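PDB 4X00: putative hydrolase from Burkholderia cenocepacia, which is a putative aryl esterase of the alpha/beta hydrolase fold, probably hydrolysing ester bonds. Local coordinates for residues V16-D20 and D92-I97; L69-G73 and L195-M200; R58-Y62 and L273-R278; G227-V233 and A255-H259; S119-A123 and T208-G214. All coordinates share one frame; numbering follows the deposited sequence. Where two conformers were deposited one is given.

Interaction 1: V16-D20 and D92-I97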
# COMPACT_ATOMS: atom_id res chain seq x y z
N VAL A 16 -16.74 0.14 6.33
CA VAL A 16 -16.35 0.98 7.47
C VAL A 16 -16.48 2.44 7.04
O VAL A 16 -15.96 2.83 6.00
CB VAL A 16 -14.90 0.68 7.91
CG1 VAL A 16 -14.41 1.72 8.93
CG2 VAL A 16 -14.79 -0.73 8.49
N THR A 17 -17.19 3.24 7.83
CA THR A 17 -17.27 4.67 7.53
C THR A 17 -16.10 5.45 8.11
O THR A 17 -15.84 5.37 9.31
CB THR A 17 -18.58 5.25 8.06
OG1 THR A 17 -19.67 4.48 7.55
CG2 THR A 17 -18.74 6.71 7.65
N ALA A 18 -15.40 6.20 7.28
CA ALA A 18 -14.29 7.04 7.74
C ALA A 18 -14.80 8.34 8.38
O ALA A 18 -15.97 8.70 8.22
CB ALA A 18 -13.35 7.34 6.57
N PRO A 19 -13.92 9.08 9.08
CA PRO A 19 -14.45 10.26 9.80
C PRO A 19 -15.00 11.38 8.90
O PRO A 19 -15.78 12.21 9.39
CB PRO A 19 -13.23 10.75 10.58
CG PRO A 19 -12.32 9.57 10.68
CD PRO A 19 -12.54 8.74 9.47
N ASP A 20 -14.63 11.41 7.63
CA ASP A 20 -15.17 12.41 6.72
C ASP A 20 -16.38 11.88 5.96
O ASP A 20 -16.89 12.54 5.05
CB ASP A 20 -14.09 12.98 5.76
CG ASP A 20 -13.57 11.97 4.76
OD1 ASP A 20 -13.71 10.76 5.02
OD2 ASP A 20 -13.01 12.39 3.72
N ASP A 92 -6.65 8.69 8.38
CA ASP A 92 -7.88 8.51 9.15
C ASP A 92 -8.71 7.34 8.65
O ASP A 92 -9.39 6.69 9.45
CB ASP A 92 -8.72 9.79 9.14
CG ASP A 92 -8.11 10.92 9.95
OD1 ASP A 92 -7.14 10.72 10.73
OD2 ASP A 92 -8.62 12.04 9.82
N ASP A 93 -8.67 7.06 7.34
CA ASP A 93 -9.34 5.87 6.82
C ASP A 93 -8.75 4.62 7.48
O ASP A 93 -9.49 3.74 7.93
CB ASP A 93 -9.16 5.72 5.29
CG ASP A 93 -9.83 6.82 4.47
OD1 ASP A 93 -10.72 7.50 4.98
OD2 ASP A 93 -9.46 6.95 3.28
N LEU A 94 -7.42 4.54 7.50
CA LEU A 94 -6.74 3.41 8.12
C LEU A 94 -7.09 3.33 9.62
O LEU A 94 -7.41 2.25 10.13
CB LEU A 94 -5.24 3.53 7.92
CG LEU A 94 -4.43 2.44 8.63
CD1 LEU A 94 -4.83 1.03 8.18
CD2 LEU A 94 -2.96 2.72 8.36
N ALA A 95 -7.08 4.47 10.32
CA ALA A 95 -7.42 4.46 11.74
C ALA A 95 -8.84 3.95 11.96
O ALA A 95 -9.11 3.24 12.93
CB ALA A 95 -7.25 5.85 12.33
N ALA A 96 -9.76 4.31 11.06
CA ALA A 96 -11.14 3.89 11.20
C ALA A 96 -11.26 2.38 11.04
O ALA A 96 -12.04 1.73 11.75
CB ALA A 96 -12.02 4.61 10.19
N ILE A 97 -10.52 1.81 10.09
CA ILE A 97 -10.51 0.36 9.95
C ILE A 97 -9.89 -0.34 11.16
O ILE A 97 -10.45 -1.31 11.64
CB ILE A 97 -9.82 -0.00 8.66
CG1 ILE A 97 -10.82 0.38 7.55
CG2 ILE A 97 -9.41 -1.49 8.60
CD1 ILE A 97 -10.27 0.40 6.23

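Interaction 2: L69-G73 and L195-M200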
# COMPACT_ATOMS: atom_id res chain seq x y z
N LEU A 69 -8.58 1.52 -0.82
CA LEU A 69 -8.32 2.94 -0.51
C LEU A 69 -9.43 3.84 -1.04
O LEU A 69 -10.11 3.51 -2.04
CB LEU A 69 -7.00 3.41 -1.15
CG LEU A 69 -5.71 2.75 -0.65
CD1 LEU A 69 -4.55 3.26 -1.51
CD2 LEU A 69 -5.51 3.08 0.83
N ARG A 70 -9.61 4.98 -0.39
CA ARG A 70 -10.50 5.98 -0.97
C ARG A 70 -10.10 6.22 -2.42
O ARG A 70 -8.92 6.22 -2.80
CB ARG A 70 -10.47 7.30 -0.17
CG ARG A 70 -9.13 8.04 -0.14
CD ARG A 70 -9.27 9.43 0.56
NE ARG A 70 -9.96 9.23 1.84
CZ ARG A 70 -10.93 10.00 2.31
NH1 ARG A 70 -11.56 9.64 3.41
NH2 ARG A 70 -11.28 11.13 1.67
N GLY A 71 -11.11 6.43 -3.27
CA GLY A 71 -10.85 6.64 -4.69
C GLY A 71 -10.59 5.40 -5.51
O GLY A 71 -10.38 5.53 -6.71
N HIS A 72 -10.58 4.23 -4.87
CA HIS A 72 -10.21 2.97 -5.50
C HIS A 72 -11.26 1.89 -5.31
O HIS A 72 -12.06 1.94 -4.37
CB HIS A 72 -8.89 2.46 -4.89
CG HIS A 72 -7.68 3.27 -5.24
ND1 HIS A 72 -7.35 4.46 -4.62
CD2 HIS A 72 -6.67 3.01 -6.12
CE1 HIS A 72 -6.19 4.90 -5.11
NE2 HIS A 72 -5.77 4.04 -6.03
N GLY A 73 -11.25 0.90 -6.21
CA GLY A 73 -12.04 -0.31 -6.02
C GLY A 73 -13.51 -0.01 -5.82
O GLY A 73 -14.12 0.72 -6.63
N LEU A 195 -11.22 1.31 -12.38
CA LEU A 195 -12.20 1.75 -11.39
C LEU A 195 -11.74 2.96 -10.61
O LEU A 195 -12.56 3.63 -9.97
CB LEU A 195 -12.49 0.63 -10.39
CG LEU A 195 -12.96 -0.69 -11.00
CD1 LEU A 195 -13.10 -1.74 -9.88
CD2 LEU A 195 -14.29 -0.51 -11.69
N ALA A 196 -10.45 3.26 -10.63
CA ALA A 196 -9.96 4.36 -9.78
C ALA A 196 -10.49 5.73 -10.25
O ALA A 196 -10.58 6.03 -11.44
CB ALA A 196 -8.43 4.37 -9.74
N SER A 197 -10.80 6.56 -9.27
CA SER A 197 -11.32 7.90 -9.52
C SER A 197 -10.31 8.80 -10.22
O SER A 197 -9.17 8.92 -9.78
CB SER A 197 -11.71 8.54 -8.17
OG SER A 197 -11.83 9.96 -8.32
N TRP A 198 -10.75 9.47 -11.29
CA TRP A 198 -9.88 10.42 -11.98
C TRP A 198 -9.62 11.65 -11.10
O TRP A 198 -8.58 12.31 -11.23
CB TRP A 198 -10.51 10.85 -13.30
CG TRP A 198 -10.54 9.77 -14.34
CD1 TRP A 198 -10.52 8.41 -14.14
CD2 TRP A 198 -10.58 9.98 -15.75
NE1 TRP A 198 -10.54 7.77 -15.35
CE2 TRP A 198 -10.61 8.71 -16.36
CE3 TRP A 198 -10.65 11.12 -16.55
CZ2 TRP A 198 -10.61 8.56 -17.75
CZ3 TRP A 198 -10.65 10.97 -17.92
CH2 TRP A 198 -10.64 9.70 -18.51
N ASP A 199 -10.55 11.96 -10.19
CA ASP A 199 -10.32 13.08 -9.26
C ASP A 199 -9.19 12.72 -8.30
O ASP A 199 -8.31 13.52 -8.03
CB ASP A 199 -11.60 13.40 -8.47
CG ASP A 199 -12.76 13.77 -9.38
OD1 ASP A 199 -12.56 14.69 -10.18
OD2 ASP A 199 -13.84 13.12 -9.32
N MET A 200 -9.24 11.49 -7.80
CA MET A 200 -8.19 10.98 -6.93
C MET A 200 -6.86 11.00 -7.67
O MET A 200 -5.86 11.49 -7.13
CB MET A 200 -8.55 9.57 -6.48
CG MET A 200 -7.47 8.94 -5.60
SD MET A 200 -6.11 8.17 -6.52
CE MET A 200 -7.03 6.93 -7.48

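Interaction 3: R58-Y62 and L273-R278. With EDO (1,2-ethanediol), chain J.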
# COMPACT_ATOMS: atom_id res chain seq x y z
N ARG A 58 -0.52 -20.97 4.66
CA ARG A 58 0.47 -20.69 5.71
C ARG A 58 0.25 -19.34 6.40
O ARG A 58 0.85 -19.07 7.44
CB ARG A 58 1.88 -20.74 5.14
N LEU A 59 -0.62 -18.50 5.84
CA LEU A 59 -0.96 -17.24 6.48
C LEU A 59 -2.34 -17.26 7.14
O LEU A 59 -2.75 -16.27 7.72
CB LEU A 59 -0.92 -16.10 5.47
CG LEU A 59 0.46 -15.79 4.88
CD1 LEU A 59 0.36 -14.64 3.92
CD2 LEU A 59 1.46 -15.45 6.00
N GLN A 60 -3.05 -18.38 7.06
CA GLN A 60 -4.47 -18.51 7.43
C GLN A 60 -4.74 -18.46 8.93
O GLN A 60 -5.90 -18.38 9.36
CB GLN A 60 -5.04 -19.83 6.90
CG GLN A 60 -5.15 -19.90 5.40
CD GLN A 60 -5.79 -18.66 4.80
OE1 GLN A 60 -6.95 -18.34 5.10
NE2 GLN A 60 -5.04 -17.95 3.97
N HIS A 61 -3.69 -18.59 9.74
CA HIS A 61 -3.88 -18.51 11.19
C HIS A 61 -3.80 -17.06 11.65
O HIS A 61 -4.02 -16.78 12.83
CB HIS A 61 -2.86 -19.35 11.94
CG HIS A 61 -1.46 -18.95 11.64
ND1 HIS A 61 -0.96 -18.91 10.35
CD2 HIS A 61 -0.47 -18.51 12.44
CE1 HIS A 61 0.29 -18.47 10.38
NE2 HIS A 61 0.61 -18.24 11.64
N TYR A 62 -3.50 -16.15 10.72
CA TYR A 62 -3.60 -14.72 11.03
C TYR A 62 -4.97 -14.21 10.66
O TYR A 62 -5.66 -14.84 9.85
CB TYR A 62 -2.56 -13.91 10.26
CG TYR A 62 -1.15 -14.32 10.58
CD1 TYR A 62 -0.65 -14.20 11.87
CD2 TYR A 62 -0.32 -14.80 9.59
CE1 TYR A 62 0.67 -14.60 12.18
CE2 TYR A 62 0.99 -15.19 9.87
CZ TYR A 62 1.48 -15.07 11.17
OH TYR A 62 2.77 -15.46 11.47
N LEU A 273 6.93 -12.14 5.37
CA LEU A 273 5.85 -11.48 6.12
C LEU A 273 5.53 -12.27 7.38
O LEU A 273 5.46 -11.69 8.48
CB LEU A 273 4.61 -11.33 5.24
CG LEU A 273 3.39 -10.78 5.97
CD1 LEU A 273 3.68 -9.39 6.61
CD2 LEU A 273 2.19 -10.69 5.02
N SER A 274 5.37 -13.58 7.25
CA SER A 274 5.03 -14.36 8.45
C SER A 274 6.16 -14.28 9.48
O SER A 274 5.90 -14.11 10.68
CB SER A 274 4.72 -15.82 8.08
OG SER A 274 4.35 -16.55 9.24
N ASP A 275 7.41 -14.34 9.01
CA ASP A 275 8.55 -14.24 9.92
C ASP A 275 8.57 -12.88 10.61
O ASP A 275 8.85 -12.80 11.80
CB ASP A 275 9.87 -14.46 9.17
CG ASP A 275 10.04 -15.91 8.73
OD1 ASP A 275 9.23 -16.76 9.14
OD2 ASP A 275 11.00 -16.18 7.97
N PHE A 276 8.25 -11.80 9.89
CA PHE A 276 8.24 -10.49 10.47
C PHE A 276 7.16 -10.39 11.56
O PHE A 276 7.40 -9.87 12.67
CB PHE A 276 7.99 -9.43 9.40
CG PHE A 276 7.84 -8.05 9.97
CD1 PHE A 276 8.97 -7.30 10.29
CD2 PHE A 276 6.59 -7.50 10.25
CE1 PHE A 276 8.88 -6.04 10.85
CE2 PHE A 276 6.48 -6.20 10.80
CZ PHE A 276 7.63 -5.48 11.10
N VAL A 277 5.97 -10.90 11.26
CA VAL A 277 4.88 -10.83 12.22
C VAL A 277 5.23 -11.62 13.47
O VAL A 277 5.06 -11.14 14.59
CB VAL A 277 3.54 -11.32 11.60
CG1 VAL A 277 2.45 -11.39 12.68
CG2 VAL A 277 3.13 -10.40 10.42
N ARG A 278 5.75 -12.83 13.29
CA ARG A 278 6.17 -13.66 14.43
C ARG A 278 7.19 -12.93 15.31
O ARG A 278 7.11 -12.97 16.54
CB ARG A 278 6.75 -14.97 13.92
CG ARG A 278 5.65 -15.88 13.36
CD ARG A 278 6.21 -16.97 12.52
NE ARG A 278 5.25 -18.04 12.34
CZ ARG A 278 5.54 -19.23 11.83
NH1 ARG A 278 6.78 -19.49 11.43
NH2 ARG A 278 4.60 -20.15 11.73
C1 EDO J . 10.24 -17.68 12.45
O1 EDO J . 9.35 -18.12 11.42
C2 EDO J . 11.65 -17.48 11.90
O2 EDO J . 12.28 -18.75 11.65
O HOH W 1 3.80 -18.92 8.22

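Interaction 4: G227-V233 and A255-H259. With EDO (1,2-ethanediol), chain G.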
# COMPACT_ATOMS: atom_id res chain seq x y z
N GLY A 227 11.55 -4.61 -4.44
CA GLY A 227 12.17 -5.18 -5.62
C GLY A 227 13.30 -4.28 -6.09
O GLY A 227 13.10 -3.07 -6.27
N ALA A 228 14.47 -4.86 -6.34
CA ALA A 228 15.63 -4.08 -6.77
C ALA A 228 15.39 -3.41 -8.12
O ALA A 228 16.02 -2.41 -8.44
CB ALA A 228 16.91 -4.95 -6.82
N GLN A 229 14.51 -4.01 -8.92
CA GLN A 229 14.28 -3.46 -10.25
C GLN A 229 12.97 -2.67 -10.33
O GLN A 229 12.42 -2.46 -11.41
CB GLN A 229 14.33 -4.59 -11.29
CG GLN A 229 15.67 -5.34 -11.20
CD GLN A 229 15.83 -6.34 -12.31
OE1 GLN A 229 15.73 -5.99 -13.49
NE2 GLN A 229 16.10 -7.59 -11.95
N ASP A 230 12.50 -2.19 -9.18
CA ASP A 230 11.29 -1.36 -9.14
C ASP A 230 11.42 -0.19 -10.12
O ASP A 230 12.34 0.61 -10.05
CB ASP A 230 11.10 -0.91 -7.69
CG ASP A 230 9.79 -0.17 -7.44
OD1 ASP A 230 9.25 0.43 -8.39
OD2 ASP A 230 9.29 -0.18 -6.29
N ALA A 231 10.50 -0.13 -11.07
CA ALA A 231 10.51 0.88 -12.13
C ALA A 231 9.70 2.12 -11.78
O ALA A 231 9.60 3.01 -12.61
CB ALA A 231 9.99 0.26 -13.44
N LEU A 232 9.17 2.18 -10.56
CA LEU A 232 8.34 3.31 -10.17
C LEU A 232 8.91 4.02 -8.97
O LEU A 232 8.99 5.26 -8.96
CB LEU A 232 6.90 2.87 -9.91
CG LEU A 232 6.14 2.50 -11.18
CD1 LEU A 232 4.86 1.77 -10.84
CD2 LEU A 232 5.82 3.74 -12.06
N VAL A 233 9.30 3.26 -7.95
CA VAL A 233 9.93 3.85 -6.77
C VAL A 233 11.40 3.46 -6.81
O VAL A 233 11.69 2.28 -7.04
CB VAL A 233 9.25 3.36 -5.47
CG1 VAL A 233 10.04 3.82 -4.24
CG2 VAL A 233 7.79 3.87 -5.39
N ALA A 255 16.26 -9.13 -5.62
CA ALA A 255 17.05 -8.80 -6.79
C ALA A 255 16.29 -8.84 -8.12
O ALA A 255 16.52 -7.99 -9.00
CB ALA A 255 18.25 -9.75 -6.88
N ASP A 256 15.39 -9.81 -8.26
CA ASP A 256 14.75 -10.02 -9.56
C ASP A 256 13.27 -9.69 -9.54
O ASP A 256 12.51 -10.10 -10.40
CB ASP A 256 14.98 -11.46 -10.00
CG ASP A 256 16.47 -11.79 -10.16
OD1 ASP A 256 17.23 -10.92 -10.61
OD2 ASP A 256 16.88 -12.92 -9.80
N SER A 257 12.86 -8.88 -8.57
CA SER A 257 11.50 -8.32 -8.57
C SER A 257 11.52 -6.86 -8.88
O SER A 257 12.52 -6.14 -8.65
CB SER A 257 10.80 -8.49 -7.22
OG SER A 257 10.41 -9.82 -6.98
N GLY A 258 10.39 -6.40 -9.41
CA GLY A 258 10.12 -4.97 -9.55
C GLY A 258 9.23 -4.46 -8.43
O GLY A 258 9.43 -4.83 -7.26
N HIS A 259 8.28 -3.59 -8.78
CA HIS A 259 7.51 -2.83 -7.82
C HIS A 259 6.52 -3.66 -6.99
O HIS A 259 6.02 -3.19 -5.98
CB HIS A 259 6.78 -1.75 -8.62
CG HIS A 259 6.01 -0.74 -7.82
ND1 HIS A 259 6.60 0.11 -6.90
CD2 HIS A 259 4.71 -0.37 -7.90
CE1 HIS A 259 5.68 0.92 -6.40
NE2 HIS A 259 4.52 0.65 -7.00
C1 EDO G . 15.86 1.97 -9.32
O1 EDO G . 16.31 2.80 -8.25
C2 EDO G . 15.45 0.60 -8.80
O2 EDO G . 14.30 0.69 -7.97
O HOH W 2 8.62 -2.41 -11.43

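Interaction 5: S119-A123 and T208-G214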
# COMPACT_ATOMS: atom_id res chain seq x y z
N SER A 119 3.00 6.12 6.74
CA SER A 119 3.77 7.23 7.32
C SER A 119 2.85 8.29 7.89
O SER A 119 3.11 8.84 8.97
CB SER A 119 4.69 7.89 6.30
OG SER A 119 5.69 6.96 5.91
N ASN A 120 1.78 8.61 7.16
CA ASN A 120 0.85 9.62 7.64
C ASN A 120 0.07 9.15 8.87
O ASN A 120 -0.19 9.95 9.78
CB ASN A 120 -0.09 10.04 6.51
CG ASN A 120 0.57 10.99 5.56
OD1 ASN A 120 1.35 11.85 5.98
ND2 ASN A 120 0.22 10.90 4.26
N TYR A 121 -0.23 7.85 8.94
CA TYR A 121 -0.83 7.28 10.13
C TYR A 121 0.13 7.38 11.33
O TYR A 121 -0.28 7.82 12.42
CB TYR A 121 -1.23 5.82 9.87
CG TYR A 121 -1.70 5.12 11.11
CD1 TYR A 121 -3.02 5.25 11.55
CD2 TYR A 121 -0.81 4.39 11.90
CE1 TYR A 121 -3.45 4.62 12.72
CE2 TYR A 121 -1.24 3.75 13.05
CZ TYR A 121 -2.55 3.89 13.48
OH TYR A 121 -2.95 3.25 14.64
N LEU A 122 1.39 7.00 11.12
CA LEU A 122 2.39 7.12 12.19
C LEU A 122 2.53 8.57 12.64
O LEU A 122 2.65 8.84 13.83
CB LEU A 122 3.73 6.59 11.70
CG LEU A 122 3.77 5.07 11.55
CD1 LEU A 122 5.08 4.69 10.87
CD2 LEU A 122 3.64 4.34 12.91
N ALA A 123 2.50 9.51 11.70
CA ALA A 123 2.69 10.92 12.08
C ALA A 123 1.54 11.41 12.95
O ALA A 123 1.74 12.13 13.94
CB ALA A 123 2.82 11.78 10.83
N THR A 208 0.03 15.23 0.84
CA THR A 208 1.08 15.44 1.82
C THR A 208 1.54 14.10 2.40
O THR A 208 0.73 13.18 2.56
CB THR A 208 0.60 16.38 2.95
OG1 THR A 208 -0.60 15.87 3.52
CG2 THR A 208 0.32 17.78 2.39
N VAL A 209 2.84 13.97 2.65
CA VAL A 209 3.40 12.74 3.24
C VAL A 209 4.35 13.13 4.36
O VAL A 209 5.42 13.70 4.11
CB VAL A 209 4.14 11.88 2.20
CG1 VAL A 209 4.62 10.56 2.84
CG2 VAL A 209 3.25 11.57 1.01
N GLU A 210 3.98 12.81 5.59
CA GLU A 210 4.82 13.17 6.73
C GLU A 210 5.76 12.02 7.08
O GLU A 210 5.70 11.45 8.18
CB GLU A 210 3.96 13.55 7.92
CG GLU A 210 3.10 14.77 7.59
CD GLU A 210 2.38 15.31 8.80
OE1 GLU A 210 1.13 15.29 8.80
OE2 GLU A 210 3.06 15.77 9.73
N ALA A 211 6.61 11.66 6.13
CA ALA A 211 7.53 10.55 6.33
C ALA A 211 8.54 10.84 7.44
O ALA A 211 8.83 9.98 8.26
CB ALA A 211 8.24 10.23 5.05
N ALA A 212 9.10 12.04 7.47
CA ALA A 212 10.12 12.35 8.46
C ALA A 212 9.56 12.21 9.86
O ALA A 212 10.15 11.54 10.72
CB ALA A 212 10.66 13.73 8.23
N LYS A 213 8.39 12.80 10.08
CA LYS A 213 7.77 12.72 11.40
C LYS A 213 7.33 11.28 11.73
O LYS A 213 7.63 10.77 12.80
CB LYS A 213 6.59 13.68 11.48
CG LYS A 213 5.88 13.71 12.82
CD LYS A 213 4.71 14.67 12.83
CE LYS A 213 4.01 14.65 14.19
NZ LYS A 213 2.75 15.43 14.17
N GLY A 214 6.62 10.61 10.82
CA GLY A 214 6.08 9.30 11.17
C GLY A 214 7.16 8.24 11.34
O GLY A 214 7.11 7.44 12.26
O HOH W 3 -0.07 14.29 5.60
O HOH W 4 5.68 7.52 14.70

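Interaction 1: V16-D20 and D92-I97
The end of edge strand 12-17 of the alpha/beta hydrolase sheet, and the turn that follows it, lie against helix 87-100, where V16, A18 and P19 meet D92, D93, A96 and I97. The helix presents these four residues to the passing chain over about one and a half turns, and the CA atoms of A18 and D93 come within 5.2 Å of each other.

At the strand end the contact is apolar. V16 sets CG1 opposite its own backbone N (chi1 170°), which brings this methyl down onto the helix, 4.0 Å from A96 CB and 4.1 Å from I97 CG1. The CB of A96 also lies 4.0 Å from the carbonyl oxygen T17 O. Further along, the pyrrolidine of P19 runs at a slant over the side chain of D92, with P19 CG 3.9 Å from D92 CB, while P19 CD is 4.2 Å from A96 CB.

Between these two patches, A18 CB sits just 3.1 Å from D93 OD1, a tight approach of a methyl to a carboxylate oxygen. D20 OD1 lies 4.4 Å from the same D93 OD1, a pairing of like charges. The guanidinium of R70 forms salt bridges to both D93 and D20, and R89 takes the other oxygen of D20. D92 is turned to R88 and Y125. The two segments meet through apolar side chains and carbon-to-oxygen contacts, while their carboxylates find salt-bridge partners in arginines beyond the contact, with Y125 as a further partner of D92; R70 probably offsets the repulsion between D20 and D93 by binding both.

Interaction 2: L69-G73 and L195-M200
G71 and H72 close a type II beta turn, L69 to H72, in the loop after strand 63-67 of the hydrolase sheet, and the turn rests on S197 and M200 at the start of helix 198-204. G71 occupies the turn position with positive phi, and a CB there would collide with M200 CG. Its carbonyl receives the amide of S197: S197 N to G71 O is 2.8 Å and the N-H...O angle is 173°, with the donor tilted only a little from the carbonyl plane.

S197 is the N-cap. Its OG, turned away from its own backbone N, accepts the amide M200 N at 3.1 Å and, weakly, that of D199, so the first turn of the helix is closed by the same residue that grips the loop.

M200 is bent where it meets the histidine. CG extends opposite the backbone N, but chi2 (-84°) and chi3 (-59°) fold the chain back, laying CE over one face of the H72 ring, with M200 CE 3.2 Å from H72 CE1. The sulfur stands obliquely to the ring, M200 SD being 4.4 Å from the H72 ring centroid. L69 CD1 covers the other face, set toward the rim. Rotation of the imidazole is fixed at both nitrogens: H72 ND1 donates to R70 O at 3.0 Å, with that oxygen close to the ring plane, and NE2 is bonded to the amide of L44. Beside the S197 bond, A196 CA adds a CA-H...O contact to G71 O at 3.3 Å.

Interaction 3: R58-Y62 and L273-R278
The Y62 ring meets S274 at its edge, near the ring plane, and L59 CD2 is at the edge as well. Over one face, offset toward the rim, stands H61 NE2, 3.3 Å above the Y62 plane. V277 comes in obliquely, its CG1 3.7 Å from Y62 CE1. The guanidinium of R278, turned 65° from the tyrosine ring, has S274 OG over one face toward its rim and O1 of an ethanediol, probably from the crystallisation liquor, at its edge: R278 NH1 donates to this O1 at 2.9 Å, and O1 donates to D275 OD1.

Y62 OH and S274 OG are hydrogen-bonded at 2.9 Å, and R278 CG lies 3.5 Å from that hydroxyl as the arginine crosses the tyrosine at about a right angle. S274 can serve this bond because OG is swung opposite its backbone N (chi1 -178°).

The contact joins the turn L59 to Y62, which leads into strand 63-67, to helix 266-280, the last of the hydrolase fold, which packs on strands 36-40, 107-111 and 132-136. L59 CD2 rests 3.9 Å from S274 CB. One water ties the segments again, 2.6 Å from S274 OG and donating to R58 O at 3.1 Å.

Interaction 4: G227-V233 and A255-H259
D230 and H259 provide the central polar pair. H259 ND1 donates to D230 OD2 at 2.8 Å with an N-H...O angle of 170°; the oxygen lies in the ring plane and is met on its syn side, with the donor tilted 28° from the carboxylate plane, although carboxylate and imidazole are 61° apart. D230 OD1 accepts from L232 N at 2.8 Å and from V233 N at 2.9 Å, an Asx turn and an Asx motif, which should hold the carboxylate in place. Together with S112, on a probable nucleophile elbow, the pair is consistent with the Ser-His-Asp triad of an alpha/beta hydrolase.

Backbone and amide bonds carry the rest. Q229 N reaches S257 O at 2.9 Å, and Q229 NE2 donates to A255 O at 3.0 Å on an in-plane lone pair. G227 CA makes a CA-H...O contact with G258 O at 3.2 Å, leaving no room for a CB at G227. One water bridges A231 N and H259 N.

Apolar contacts pack the ring. L232 CD1 makes a CH-pi contact over one H259 face, 4.0 Å from the ring centroid, and V233 CG2 lies 3.8 Å from H259 CE1.

Segment 227-233 leaves strand 222-227 for helix 235-245, and segment 255-259 leaves the neighbouring parallel edge strand 250-254 for helix 261-264, from which E264 receives the amide of G258.

Interaction 5: S119-A123 and T208-G214
With CG placed opposite the carbonyl carbon (chi1 -78°) and the amide twisted by chi2 of -37°, N120 turns its carboxamide along the backbone of T208 to E210. Both ends of the amide are used. N120 OD1 accepts E210 N at 2.8 Å, the donor tilted 30° from the carbonyl plane, and N120 ND2 donates to T208 O at 2.9 Å. One water also reaches OD1, weakly, and T208 OG1, whose main partner is the amide of G87.

K213 is extended throughout, with CG opposite its backbone N, which carries its chain past the end of segment 119-123 to set K213 CE 3.4 Å from A123 O.

These residues join helix 113-125, which follows strand 107-111 of the alpha/beta hydrolase sheet, to the short helix 211-216 that precedes strand 222-227. E210 is the N-cap of the latter and the centre of an inverse gamma turn, so the N120 bond grips the chain just where that helix begins.

Beyond it the backbones come close. G214 CA lies 3.6 Å from A123 N, and a CB at G214 would strike S119 O. L122 CB is 3.5 Å from G214 O, which also takes a bond from a water that weakly reaches L122 O. A123 CB presses on E210 CB at 3.6 Å. S119 CB packs on A211 CA at 3.9 Å, while S119 OG points to Y135.

Overall arrangement
Interactions 1 and 2 are coupled by R70 of the 69-73 turn, which reaches the carboxylates of interaction 1 (R70 NE to D93 OD2, 2.7 Å). Interactions 1 and 5 also meet, through L94 and A95 on Y121, where helices 87-100 and 113-125 pack. Interactions 3 and 4 touch none of the others; their nearest atoms are about 13 Å apart. Interactions 2, 3 and 4 are mostly buried; 1 and 5 are partly so. Their chemistry differs too: interaction 1 is largely apolar packing beside carboxylates that pair with arginines outside it, 5 grips a helix start by one amide, 3 joins hydroxyls, 2 sets a methionine on a histidine, and 4 alone holds the His-carboxylate bond of the probable triad.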